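Local coordinates for protein cpftsy (Physcomitrella patens, PDB 4AK9) that probably acts as the chloroplast signal recognition particle receptor, a SIMIBI-class GTPase that takes part in protein transport during chloroplast biogenesis, at residues S24-R27 / E28-V32; E46-L49 / D50-E53; L52-V55 / L56-S59; P63-A66 / L67-D71. All blocks are in the same frame, centred on the assembly; numbering follows the deposited sequence.

The four contacts sit on three helices. Contacts 2 and 3 follow one another on helix 45-58, share L52 and E53, and have centres about 9 Å apart. Contact 4 lies on the next helix, 63-78, with its centre about 11 Å from that of contact 2 and 10 Å from that of contact 3; E53 OE2 comes within 3.3 Å of L67 CA. Contact 1, on helix 24-30, touches contact 3 through N29 ND2, which is 2.7 Å from S59 OG and 3.1 Å from V55 O. Contacts 2, 3 and 4 also meet the second subunit, where E54 packs on V124 of that chain, within its probable P-loop.

Contact 1. Residues S24-R27 / E28-V32; sequences SKTR and ENLAV
T26 and L30, one helical turn apart, run alongside each other, with T26 CG2 3.8 Å from L30 CD1. The first torsion of T26 (chi1 -64°) accounts for this: it sets CG2 opposite the backbone N, on the carbonyl side, while OG1 stays beside the N and bonds to G278 N. L30 approaches the T26 carbonyl twice. L30 CG is 3.5 Å from T26 O, and L30 N donates to the same oxygen at 3.1 Å, from within the carbonyl plane and at an N-H...O angle of 160°. These are i to i+4 relations of helix 24-30, which packs against helix 45-58 of the SRP54-type helical bundle and against helix 309-316 near the C-terminus, where L30 and T26 both rest on L316. E28 N repeats the pattern with S24 O at 3.0 Å, its donor tilted from the carbonyl plane, and E28 CB stands 3.6 Å from that oxygen. R27 runs out extended, then bends at chi3 (55°), which swings the guanidinium back over its own turn so that S24 CA sits 3.2 Å above one face, offset toward the rim. From there R27 NH1 bonds to the carbonyls of F20 and A315, and the group makes a cation-pi contact with F20. At the trailing end, A31 N reaches R27 O at 2.8 Å in a strongly bent, weak bond.

Contact 2. Residues E46-L49 / D50-E53; sequences ESIL and DELE
E46 meets D50 through its carbonyl: D50 N donates to E46 O at 3.1 Å, and D50 CG lies 3.5 Å from the same oxygen because chi1 of D50 (-84°) keeps the carboxylate beside its own backbone N. The two acids point to a common side, yet E46 OE1 and D50 OD1 remain 6.1 Å apart; R74 of helix 63-78 forms salt bridges with both and with E53 OE1. S47 has E51 as its partner. E51 N bonds to S47 O, and E51 CG follows at 3.3 Å from that oxygen. I48 crosses the E51 side chain obliquely, its CD1 3.9 Å from E51 OE2, while I48 O accepts from L52 N at 2.8 Å. L49 closes the run by lying alongside L52: CG of L49 sits beside the backbone N and CG of L52 opposite its own (chi1 175°), which brings L49 CD2 to 4.0 Å from L52 CD2. L49 O takes E53 N at 2.9 Å. This is one stretch of alpha-helix in the SRP54-type bundle, with L52 and I48 against helix 32-37 and with E46, D50 and E53 turned to helix 63-78 and the second subunit. There E46 OE2 pairs with R210, D50 OD2 with L211 N and E53 OE2 with H212, all of that other chain. Were D50 an alanine, R74 would probably lose one of its carboxylates and L211 N its acceptor. R74 probably offsets part of the repulsion among the three acids, and R210 of the second subunit is likely to balance more of it.

Contact 3. Residues L52-V55 / L56-S59; sequences LEEV and LLVS
L56 N bonds to L52 O at 3.1 Å with an N-H...O angle of 164°, the first of four successive i to i+4 bonds that close helix 45-58. L57 N reaches E53 O at 3.0 Å from within the carbonyl plane, and V58 N reaches E54 O at 3.1 Å. The last bond, S59 N to V55 O, has stretched to 3.4 Å and is weak; S59 is where the chain leaves helical geometry. Packing across the segments is chiefly aliphatic carbon against carbonyl oxygen. L56 CB is 3.3 Å from E53 O, and L56 CG 3.5 Å from L52 O. L57 CG stands 3.5 Å from E53 O. V58 CG2 comes closest, 3.2 Å from E54 O, since its first torsion (chi1 175°) holds that methyl beside the backbone N. The apolar ends of these side chains build the N-terminal helical bundle: L56 on L30, L52 on L36, L57 on A66. Polar contacts lead out of the segments. E54 OE2 bonds to Q254 NE2 of the second subunit, where L57 and V58 pack on T247 and T246 of that chain, and S59 OG and V55 O both bind the amide of N29. Between the two segments the hydrogen bonds are all backbone ones, and the N29 amide gives V55 O a second donor just where its own helical bond is weak.

Contact 4. Residues P63-A66 / L67-D71; sequences PKTA and LKIVD
T65 and K68, which meet at T65 O with K68 CG 3.2 Å away, both grip D286: K68 NZ forms a salt bridge with D286 OD1, and T65 OG1 a hydrogen bond with D286 OD2. D286 belongs to helix 280-288 of the GTPase domain, whereas T65 and K68 stand on the opening turns of helix 63-78 in the SRP54-type helical bundle, so the pair ties the two parts of this NG-type fold together. The torsions of K68 explain its reach. CG lies between the backbone N and the carbonyl carbon (chi1 72°), a crowded position, and a bend at chi3 (57°) carries the chain back past K64 O, 4.0 Å from K68 CE. The backbone bonds are regular. L67 N binds P63 O, I69 N binds T65 O and V70 N binds A66 O, each at 3.0 Å, the last nearly straight at 167°. Outward from these, carbons close on the same carbonyls: L67 CB is 3.2 Å from P63 O. A66 and V70 face E53 of helix 45-58, while T65 and I69 face L99 of helix 85-101; P63 and L67 also pack on N250 and H212 of the second subunit. I69 CG1 passes T65 O at 3.2 Å, and beyond it I69 CD1 rests 3.9 Å from T65 CG2.

Contact 1. Residues S24-R27 / E28-V32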
loop_
_atom_site.group_PDB
_atom_site.type_symbol
_atom_site.label_atom_id
_atom_site.label_comp_id
_atom_site.label_asym_id
_atom_site.label_seq_id
_atom_site.Cartn_x
_atom_site.Cartn_y
_atom_site.Cartn_z
ATOM N N SER A 24 5.621 1.565 16.623
ATOM C CA SER A 24 4.874 2.724 17.146
ATOM C C SER A 24 4.120 3.485 16.054
ATOM O O SER A 24 2.987 3.934 16.274
ATOM C CB SER A 24 5.772 3.670 17.955
ATOM O OG SER A 24 6.701 4.335 17.124
ATOM N N LYS A 25 4.718 3.639 14.871
ATOM C CA LYS A 25 3.983 4.352 13.814
ATOM C C LYS A 25 2.765 3.590 13.327
ATOM O O LYS A 25 1.714 4.189 13.054
ATOM C CB LYS A 25 4.883 4.709 12.635
ATOM C CG LYS A 25 5.948 5.726 12.976
ATOM C CD LYS A 25 6.192 6.650 11.790
ATOM C CE LYS A 25 7.650 7.120 11.737
ATOM N NZ LYS A 25 7.966 8.277 12.641
ATOM N N THR A 26 2.897 2.265 13.218
ATOM C CA THR A 26 1.757 1.447 12.836
ATOM C C THR A 26 0.677 1.513 13.911
ATOM O O THR A 26 -0.517 1.653 13.605
ATOM C CB THR A 26 2.165 -0.035 12.602
ATOM O OG1 THR A 26 3.079 -0.100 11.493
ATOM C CG2 THR A 26 0.933 -0.881 12.258
ATOM N N ARG A 27 1.105 1.434 15.170
ATOM C CA ARG A 27 0.175 1.385 16.305
ATOM C C ARG A 27 -0.640 2.663 16.398
ATOM O O ARG A 27 -1.828 2.635 16.761
ATOM C CB ARG A 27 0.938 1.080 17.602
ATOM C CG ARG A 27 0.071 0.968 18.833
ATOM C CD ARG A 27 0.914 0.520 19.995
ATOM N NE ARG A 27 2.066 1.388 20.222
ATOM C CZ ARG A 27 3.336 1.033 20.054
ATOM N NH1 ARG A 27 3.652 -0.187 19.624
ATOM N NH2 ARG A 27 4.296 1.918 20.315
ATOM N N GLU A 28 -0.032 3.788 16.039
ATOM C CA GLU A 28 -0.736 5.063 16.084
ATOM C C GLU A 28 -1.897 5.165 15.096
ATOM O O GLU A 28 -2.940 5.737 15.419
ATOM C CB GLU A 28 0.224 6.218 15.848
ATOM C CG GLU A 28 -0.475 7.558 15.701
ATOM C CD GLU A 28 0.427 8.721 16.067
ATOM O OE1 GLU A 28 1.671 8.553 15.987
ATOM O OE2 GLU A 28 -0.109 9.797 16.440
ATOM N N ASN A 29 -1.737 4.634 13.886
ATOM C CA ASN A 29 -2.917 4.548 13.025
ATOM C C ASN A 29 -3.934 3.605 13.619
ATOM O O ASN A 29 -5.127 3.907 13.642
ATOM C CB ASN A 29 -2.603 4.111 11.599
ATOM C CG ASN A 29 -3.879 3.844 10.786
ATOM O OD1 ASN A 29 -4.708 4.747 10.576
ATOM N ND2 ASN A 29 -4.050 2.589 10.355
ATOM N N LEU A 30 -3.458 2.464 14.124
ATOM C CA LEU A 30 -4.398 1.454 14.612
ATOM C C LEU A 30 -5.127 1.861 15.901
ATOM O O LEU A 30 -6.132 1.238 16.260
ATOM C CB LEU A 30 -3.708 0.130 14.790
ATOM C CG LEU A 30 -3.227 -0.516 13.470
ATOM C CD1 LEU A 30 -2.456 -1.786 13.794
ATOM C CD2 LEU A 30 -4.422 -0.830 12.526
ATOM N N ALA A 31 -4.627 2.896 16.565
ATOM C CA ALA A 31 -5.230 3.357 17.832
ATOM C C ALA A 31 -6.655 3.879 17.667
ATOM O O ALA A 31 -7.471 3.818 18.602
ATOM C CB ALA A 31 -4.346 4.415 18.491
ATOM N N VAL A 32 -6.982 4.377 16.486
ATOM C CA VAL A 32 -8.332 4.873 16.279
ATOM C C VAL A 32 -9.387 3.762 16.383
ATOM O O VAL A 32 -10.581 4.058 16.520
ATOM C CB VAL A 32 -8.475 5.617 14.938
ATOM C CG1 VAL A 32 -7.352 6.637 14.782
ATOM C CG2 VAL A 32 -8.486 4.636 13.785
#

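Contact 2. Residues E46-L49 / D50-E53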
loop_
_atom_site.group_PDB
_atom_site.type_symbol
_atom_site.label_atom_id
_atom_site.label_comp_id
_atom_site.label_asym_id
_atom_site.label_seq_id
_atom_site.Cartn_x
_atom_site.Cartn_y
_atom_site.Cartn_z
ATOM N N GLU A 46 -22.714 -2.381 10.548
ATOM C CA GLU A 46 -22.139 -2.517 9.215
ATOM C C GLU A 46 -21.315 -1.305 8.782
ATOM O O GLU A 46 -20.247 -1.472 8.181
ATOM C CB GLU A 46 -23.208 -2.880 8.188
ATOM C CG GLU A 46 -23.814 -4.265 8.418
ATOM C CD GLU A 46 -22.826 -5.408 8.166
ATOM O OE1 GLU A 46 -21.840 -5.562 8.932
ATOM O OE2 GLU A 46 -23.040 -6.171 7.194
ATOM N N SER A 47 -21.781 -0.107 9.122
ATOM C CA SER A 47 -21.052 1.136 8.855
ATOM C C SER A 47 -19.739 1.215 9.637
ATOM O O SER A 47 -18.689 1.645 9.095
ATOM C CB SER A 47 -21.916 2.357 9.213
ATOM O OG SER A 47 -23.018 2.469 8.323
ATOM N N ILE A 48 -19.801 0.810 10.902
ATOM C CA ILE A 48 -18.659 0.864 11.787
ATOM C C ILE A 48 -17.611 -0.139 11.307
ATOM O O ILE A 48 -16.416 0.159 11.335
ATOM C CB ILE A 48 -19.062 0.569 13.250
ATOM C CG1 ILE A 48 -20.013 1.648 13.748
ATOM C CG2 ILE A 48 -17.845 0.534 14.148
ATOM C CD1 ILE A 48 -19.537 3.027 13.440
ATOM N N LEU A 49 -18.050 -1.290 10.824
ATOM C CA LEU A 49 -17.115 -2.343 10.444
ATOM C C LEU A 49 -16.458 -1.983 9.111
ATOM O O LEU A 49 -15.307 -2.345 8.881
ATOM C CB LEU A 49 -17.767 -3.724 10.371
ATOM C CG LEU A 49 -18.247 -4.297 11.716
ATOM C CD1 LEU A 49 -18.877 -5.668 11.533
ATOM C CD2 LEU A 49 -17.098 -4.382 12.686
ATOM N N ASP A 50 -17.182 -1.284 8.243
ATOM C CA ASP A 50 -16.577 -0.714 7.033
ATOM C C ASP A 50 -15.466 0.243 7.404
ATOM O O ASP A 50 -14.370 0.173 6.837
ATOM C CB ASP A 50 -17.623 0.009 6.161
ATOM C CG ASP A 50 -18.385 -0.949 5.246
ATOM O OD1 ASP A 50 -18.187 -2.183 5.368
ATOM O OD2 ASP A 50 -19.191 -0.481 4.400
ATOM N N GLU A 51 -15.740 1.153 8.331
ATOM C CA GLU A 51 -14.731 2.081 8.821
ATOM C C GLU A 51 -13.538 1.346 9.426
ATOM O O GLU A 51 -12.385 1.749 9.201
ATOM C CB GLU A 51 -15.311 3.064 9.840
ATOM C CG GLU A 51 -16.406 3.964 9.285
ATOM C CD GLU A 51 -16.909 4.976 10.312
ATOM O OE1 GLU A 51 -16.059 5.613 10.982
ATOM O OE2 GLU A 51 -18.149 5.123 10.454
ATOM N N LEU A 52 -13.810 0.297 10.202
ATOM C CA LEU A 52 -12.769 -0.547 10.788
ATOM C C LEU A 52 -11.881 -1.165 9.699
ATOM O O LEU A 52 -10.636 -1.135 9.801
ATOM C CB LEU A 52 -13.391 -1.686 11.615
ATOM C CG LEU A 52 -12.391 -2.710 12.168
ATOM C CD1 LEU A 52 -11.411 -1.969 13.048
ATOM C CD2 LEU A 52 -13.110 -3.819 12.977
ATOM N N GLU A 53 -12.515 -1.712 8.674
ATOM C CA GLU A 53 -11.789 -2.355 7.604
ATOM C C GLU A 53 -10.894 -1.341 6.896
ATOM O O GLU A 53 -9.727 -1.661 6.588
ATOM C CB GLU A 53 -12.726 -3.004 6.620
ATOM C CG GLU A 53 -12.072 -4.099 5.863
ATOM C CD GLU A 53 -13.052 -4.957 5.102
ATOM O OE1 GLU A 53 -14.192 -5.218 5.599
ATOM O OE2 GLU A 53 -12.675 -5.360 3.986
#

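Contact 3. Residues L52-V55 / L56-S59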
loop_
_atom_site.group_PDB
_atom_site.type_symbol
_atom_site.label_atom_id
_atom_site.label_comp_id
_atom_site.label_asym_id
_atom_site.label_seq_id
_atom_site.Cartn_x
_atom_site.Cartn_y
_atom_site.Cartn_z
ATOM N N LEU A 52 -13.810 0.297 10.202
ATOM C CA LEU A 52 -12.769 -0.547 10.788
ATOM C C LEU A 52 -11.881 -1.165 9.699
ATOM O O LEU A 52 -10.636 -1.135 9.801
ATOM C CB LEU A 52 -13.391 -1.686 11.615
ATOM C CG LEU A 52 -12.391 -2.710 12.168
ATOM C CD1 LEU A 52 -11.411 -1.969 13.048
ATOM C CD2 LEU A 52 -13.110 -3.819 12.977
ATOM N N GLU A 53 -12.515 -1.712 8.674
ATOM C CA GLU A 53 -11.789 -2.355 7.604
ATOM C C GLU A 53 -10.894 -1.341 6.896
ATOM O O GLU A 53 -9.727 -1.661 6.588
ATOM C CB GLU A 53 -12.726 -3.004 6.620
ATOM C CG GLU A 53 -12.072 -4.099 5.863
ATOM C CD GLU A 53 -13.052 -4.957 5.102
ATOM O OE1 GLU A 53 -14.192 -5.218 5.599
ATOM O OE2 GLU A 53 -12.675 -5.360 3.986
ATOM N N GLU A 54 -11.407 -0.136 6.689
ATOM C CA GLU A 54 -10.612 0.957 6.103
ATOM C C GLU A 54 -9.428 1.372 6.986
ATOM O O GLU A 54 -8.376 1.679 6.473
ATOM C CB GLU A 54 -11.491 2.166 5.726
ATOM C CG GLU A 54 -12.538 1.814 4.656
ATOM C CD GLU A 54 -12.617 2.829 3.513
ATOM O OE1 GLU A 54 -13.203 3.927 3.711
ATOM O OE2 GLU A 54 -12.092 2.518 2.411
ATOM N N VAL A 55 -9.561 1.338 8.305
ATOM C CA VAL A 55 -8.434 1.631 9.163
ATOM C C VAL A 55 -7.328 0.584 8.947
ATOM O O VAL A 55 -6.120 0.918 8.821
ATOM C CB VAL A 55 -8.876 1.713 10.635
ATOM C CG1 VAL A 55 -7.666 1.709 11.524
ATOM C CG2 VAL A 55 -9.712 3.001 10.836
ATOM N N LEU A 56 -7.716 -0.677 8.838
ATOM C CA LEU A 56 -6.759 -1.736 8.513
ATOM C C LEU A 56 -6.058 -1.524 7.166
ATOM O O LEU A 56 -4.843 -1.756 7.070
ATOM C CB LEU A 56 -7.416 -3.113 8.515
ATOM C CG LEU A 56 -8.088 -3.545 9.832
ATOM C CD1 LEU A 56 -8.568 -4.985 9.708
ATOM C CD2 LEU A 56 -7.122 -3.375 11.013
ATOM N N LEU A 57 -6.790 -1.076 6.162
ATOM C CA LEU A 57 -6.220 -0.820 4.835
ATOM C C LEU A 57 -5.164 0.290 4.908
ATOM O O LEU A 57 -4.128 0.218 4.217
ATOM C CB LEU A 57 -7.314 -0.483 3.797
ATOM C CG LEU A 57 -8.318 -1.591 3.420
ATOM C CD1 LEU A 57 -9.347 -1.044 2.406
ATOM C CD2 LEU A 57 -7.657 -2.834 2.829
ATOM N N VAL A 58 -5.384 1.276 5.757
ATOM C CA VAL A 58 -4.414 2.342 5.946
ATOM C C VAL A 58 -3.072 1.766 6.428
ATOM O O VAL A 58 -1.998 2.206 6.001
ATOM C CB VAL A 58 -4.961 3.443 6.886
ATOM C CG1 VAL A 58 -3.879 4.499 7.163
ATOM C CG2 VAL A 58 -6.238 4.078 6.280
ATOM N N SER A 59 -3.111 0.767 7.303
ATOM C CA SER A 59 -1.893 0.107 7.754
ATOM C C SER A 59 -1.420 -1.046 6.852
ATOM O O SER A 59 -0.532 -1.810 7.225
ATOM C CB SER A 59 -2.010 -0.363 9.213
ATOM O OG SER A 59 -2.015 0.759 10.095
#

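Contact 4. Residues P63-A66 / L67-D71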
loop_
_atom_site.group_PDB
_atom_site.type_symbol
_atom_site.label_atom_id
_atom_site.label_comp_id
_atom_site.label_asym_id
_atom_site.label_seq_id
_atom_site.Cartn_x
_atom_site.Cartn_y
_atom_site.Cartn_z
ATOM N N PRO A 63 -6.440 -5.611 0.769
ATOM C CA PRO A 63 -7.907 -5.761 0.643
ATOM C C PRO A 63 -8.385 -7.180 0.981
ATOM O O PRO A 63 -9.358 -7.344 1.713
ATOM C CB PRO A 63 -8.167 -5.431 -0.833
ATOM C CG PRO A 63 -7.081 -4.360 -1.139
ATOM C CD PRO A 63 -5.843 -4.875 -0.376
ATOM N N LYS A 64 -7.709 -8.209 0.483
ATOM C CA LYS A 64 -8.175 -9.557 0.792
ATOM C C LYS A 64 -8.012 -9.961 2.248
ATOM O O LYS A 64 -8.876 -10.651 2.801
ATOM C CB LYS A 64 -7.511 -10.583 -0.116
ATOM C CG LYS A 64 -7.956 -10.419 -1.545
ATOM C CD LYS A 64 -7.313 -11.478 -2.403
ATOM C CE LYS A 64 -7.064 -10.919 -3.795
ATOM N NZ LYS A 64 -5.631 -11.101 -4.217
ATOM N N THR A 65 -6.905 -9.551 2.861
ATOM C CA THR A 65 -6.620 -9.899 4.258
ATOM C C THR A 65 -7.595 -9.155 5.203
ATOM O O THR A 65 -8.173 -9.748 6.141
ATOM C CB THR A 65 -5.140 -9.537 4.613
ATOM O OG1 THR A 65 -4.247 -10.272 3.748
ATOM C CG2 THR A 65 -4.794 -9.845 6.076
ATOM N N ALA A 66 -7.782 -7.864 4.957
ATOM C CA ALA A 66 -8.717 -7.046 5.745
ATOM C C ALA A 66 -10.153 -7.566 5.593
ATOM O O ALA A 66 -10.915 -7.582 6.570
ATOM C CB ALA A 66 -8.632 -5.541 5.322
ATOM N N LEU A 67 -10.514 -7.993 4.378
ATOM C CA LEU A 67 -11.854 -8.543 4.113
ATOM C C LEU A 67 -12.087 -9.768 4.997
ATOM O O LEU A 67 -13.103 -9.877 5.696
ATOM C CB LEU A 67 -12.003 -8.889 2.624
ATOM C CG LEU A 67 -13.210 -9.697 2.133
ATOM C CD1 LEU A 67 -14.507 -9.136 2.688
ATOM C CD2 LEU A 67 -13.222 -9.660 0.613
ATOM N N LYS A 68 -11.126 -10.679 5.023
ATOM C CA LYS A 68 -11.354 -11.902 5.779
ATOM C C LYS A 68 -11.282 -11.702 7.292
ATOM O O LYS A 68 -11.981 -12.393 8.037
ATOM C CB LYS A 68 -10.421 -13.014 5.332
ATOM C CG LYS A 68 -9.012 -12.803 5.751
ATOM C CD LYS A 68 -8.198 -14.051 5.479
ATOM C CE LYS A 68 -8.262 -14.434 4.020
ATOM N NZ LYS A 68 -7.169 -15.385 3.681
ATOM N N ILE A 69 -10.455 -10.759 7.754
ATOM C CA ILE A 69 -10.447 -10.424 9.180
ATOM C C ILE A 69 -11.784 -9.874 9.644
ATOM O O ILE A 69 -12.339 -10.329 10.644
ATOM C CB ILE A 69 -9.351 -9.389 9.506
ATOM C CG1 ILE A 69 -7.988 -10.055 9.362
ATOM C CG2 ILE A 69 -9.527 -8.852 10.920
ATOM C CD1 ILE A 69 -6.804 -9.086 9.356
ATOM N N VAL A 70 -12.306 -8.892 8.920
ATOM C CA VAL A 70 -13.532 -8.237 9.339
ATOM C C VAL A 70 -14.769 -9.119 9.086
ATOM O O VAL A 70 -15.709 -9.119 9.894
ATOM C CB VAL A 70 -13.626 -6.830 8.711
ATOM C CG1 VAL A 70 -14.953 -6.144 9.030
ATOM C CG2 VAL A 70 -12.438 -5.967 9.219
ATOM N N ASP A 71 -14.737 -9.915 8.021
ATOM C CA ASP A 71 -15.883 -10.759 7.658
ATOM C C ASP A 71 -16.192 -11.764 8.760
ATOM O O ASP A 71 -17.350 -11.978 9.094
ATOM C CB ASP A 71 -15.648 -11.464 6.328
ATOM C CG ASP A 71 -16.944 -11.693 5.544
ATOM O OD1 ASP A 71 -17.933 -10.947 5.747
ATOM O OD2 ASP A 71 -16.969 -12.632 4.720
#